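Local coordinates for Alpha/beta hydrolase fold protein (Ochrobactrum, PDB 4G9E) that probably opens the lactone ring of N-acyl homoserine lactones by ester-bond hydrolysis, using an alpha/beta hydrolase fold, at residues A[213-218]-A[222-227]. Numbering follows the deposited sequence.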
loop_
_atom_site.group_PDB
_atom_site.type_symbol
_atom_site.label_atom_id
_atom_site.label_comp_id
_atom_site.label_asym_id
_atom_site.label_seq_id
_atom_site.Cartn_x
_atom_site.Cartn_y
_atom_site.Cartn_z
ATOM N N VAL A 213 -3.945 0.884 -11.703
ATOM C CA VAL A 213 -3.526 2.155 -11.136
ATOM C C VAL A 213 -4.781 2.996 -10.929
ATOM O O VAL A 213 -5.499 3.288 -11.888
ATOM C CB VAL A 213 -2.551 2.890 -12.075
ATOM C CG1 VAL A 213 -2.147 4.236 -11.490
ATOM C CG2 VAL A 213 -1.322 2.036 -12.352
ATOM N N VAL A 214 -5.058 3.353 -9.677
ATOM C CA VAL A 214 -6.267 4.103 -9.325
ATOM C C VAL A 214 -5.881 5.196 -8.335
ATOM O O VAL A 214 -5.289 4.909 -7.289
ATOM C CB VAL A 214 -7.319 3.187 -8.665
ATOM C CG1 VAL A 214 -8.535 3.992 -8.231
ATOM C CG2 VAL A 214 -7.727 2.051 -9.607
ATOM N N ASN A 215 -6.201 6.445 -8.664
ATOM C CA ASN A 215 -5.845 7.579 -7.808
ATOM C C ASN A 215 -6.973 8.574 -7.685
ATOM O O ASN A 215 -7.825 8.676 -8.567
ATOM C CB ASN A 215 -4.627 8.319 -8.352
ATOM C CG ASN A 215 -3.352 7.583 -8.068
ATOM O OD1 ASN A 215 -2.875 7.581 -6.936
ATOM N ND2 ASN A 215 -2.805 6.926 -9.077
ATOM N N GLY A 216 -6.955 9.340 -6.599
ATOM C CA GLY A 216 -7.833 10.488 -6.472
ATOM C C GLY A 216 -7.344 11.657 -7.311
ATOM O O GLY A 216 -6.147 11.939 -7.370
ATOM N N ARG A 217 -8.274 12.359 -7.951
ATOM C CA ARG A 217 -7.934 13.476 -8.825
ATOM C C ARG A 217 -7.186 14.575 -8.081
ATOM O O ARG A 217 -6.334 15.255 -8.651
ATOM C CB ARG A 217 -9.204 14.053 -9.468
ATOM C CG ARG A 217 -8.958 15.273 -10.344
ATOM C CD ARG A 217 -10.159 15.580 -11.240
ATOM N NE ARG A 217 -10.346 14.540 -12.250
ATOM C CZ ARG A 217 -9.595 14.417 -13.341
ATOM N NH1 ARG A 217 -8.607 15.274 -13.574
ATOM N NH2 ARG A 217 -9.825 13.433 -14.199
ATOM N N ASP A 218 -7.517 14.751 -6.805
ATOM C CA ASP A 218 -6.944 15.827 -6.008
ATOM C C ASP A 218 -5.757 15.334 -5.181
ATOM O O ASP A 218 -5.436 15.891 -4.136
ATOM C CB ASP A 218 -8.025 16.447 -5.131
ATOM C CG ASP A 218 -9.188 16.953 -5.949
ATOM O OD1 ASP A 218 -8.939 17.530 -7.030
ATOM O OD2 ASP A 218 -10.343 16.746 -5.539
ATOM N N VAL A 222 1.027 12.799 -5.249
ATOM C CA VAL A 222 1.427 12.132 -6.482
ATOM C C VAL A 222 1.121 12.964 -7.716
ATOM O O VAL A 222 0.033 13.514 -7.845
ATOM C CB VAL A 222 0.731 10.770 -6.616
ATOM C CG1 VAL A 222 1.164 10.070 -7.891
ATOM C CG2 VAL A 222 1.043 9.907 -5.403
ATOM N N GLU A 223 2.093 13.059 -8.617
ATOM C CA GLU A 223 1.888 13.734 -9.895
ATOM C C GLU A 223 1.138 12.826 -10.860
ATOM O O GLU A 223 1.723 11.902 -11.427
ATOM C CB GLU A 223 3.227 14.139 -10.504
ATOM C CG GLU A 223 3.964 15.175 -9.699
ATOM C CD GLU A 223 3.424 16.584 -9.883
ATOM O OE1 GLU A 223 2.274 16.766 -10.349
ATOM O OE2 GLU A 223 4.173 17.519 -9.554
ATOM N N LEU A 224 -0.150 13.082 -11.053
ATOM C CA LEU A 224 -0.958 12.216 -11.902
ATOM C C LEU A 224 -0.505 12.247 -13.359
ATOM O O LEU A 224 -0.650 11.253 -14.074
ATOM C CB LEU A 224 -2.442 12.569 -11.784
ATOM C CG LEU A 224 -3.010 12.409 -10.376
ATOM C CD1 LEU A 224 -4.491 12.733 -10.372
ATOM C CD2 LEU A 224 -2.765 11.001 -9.855
ATOM N N ASP A 225 0.028 13.380 -13.807
ATOM C CA ASP A 225 0.574 13.494 -15.158
ATOM C C ASP A 225 1.730 12.521 -15.349
ATOM O O ASP A 225 1.865 11.890 -16.396
ATOM C CB ASP A 225 1.082 14.914 -15.430
ATOM C CG ASP A 225 -0.035 15.920 -15.576
ATOM O OD1 ASP A 225 -1.204 15.499 -15.664
ATOM O OD2 ASP A 225 0.263 17.133 -15.622
ATOM N N PHE A 226 2.580 12.424 -14.332
ATOM C CA PHE A 226 3.717 11.520 -14.384
ATOM C C PHE A 226 3.225 10.078 -14.421
ATOM O O PHE A 226 3.667 9.274 -15.241
ATOM C CB PHE A 226 4.621 11.736 -13.172
ATOM C CG PHE A 226 5.825 10.846 -13.157
ATOM C CD1 PHE A 226 5.774 9.602 -12.561
ATOM C CD2 PHE A 226 7.010 11.258 -13.737
ATOM C CE1 PHE A 226 6.878 8.781 -12.544
ATOM C CE2 PHE A 226 8.122 10.439 -13.720
ATOM C CZ PHE A 226 8.051 9.198 -13.128
ATOM N N VAL A 227 2.298 9.756 -13.527
ATOM C CA VAL A 227 1.758 8.408 -13.440
ATOM C C VAL A 227 1.138 7.965 -14.769
ATOM O O VAL A 227 1.298 6.817 -15.187
ATOM C CB VAL A 227 0.728 8.316 -12.299
ATOM C CG1 VAL A 227 -0.073 7.027 -12.387
ATOM C CG2 VAL A 227 1.435 8.431 -10.959
#
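Leu224 reaches from the first turn of helix 224-227 to the end of strand 211-216, where its two methyls touch different parts of the chain. Its CB heads for the strand; chi1 of -61° sets CG anti to the carbonyl carbon, and chi2 of -178° then turns CD1 toward two carbonyl oxygens and CD2 toward Asn215. CD1 lies 3.5 Å from Gly216 O and 3.6 Å from Arg217 O, where the chain leaves the sheet. CD2 lies against Asn215, 3.6 Å from its CB and 3.9 Å from its CG, as the two side chains pass in opposite directions. One helical turn on, Val227 CG1 meets Val213 CG1 at 3.6 Å, methyl to methyl; the amide of Asn215 comes between these two contacts, with ND2 4.3 Å from Val227 CG1. An alanine in place of Leu224 would probably open a gap beside Asn215 CB and strip the two carbonyls of their apolar cover. The polar end of Asn215 is held from elsewhere, OD1 accepting a hydrogen bond from Gly125 N. The unit begins a beta-alpha-beta crossover to strand 241-243, and its short connection includes Glu219, whose OE2 accepts a hydrogen bond from Val222 N and which is the likely acid of a Ser102-His248-Glu219 triad. Methyls carry the contact, so the fit rests on van der Waals packing, while polar bonds elsewhere probably share in placing the helix.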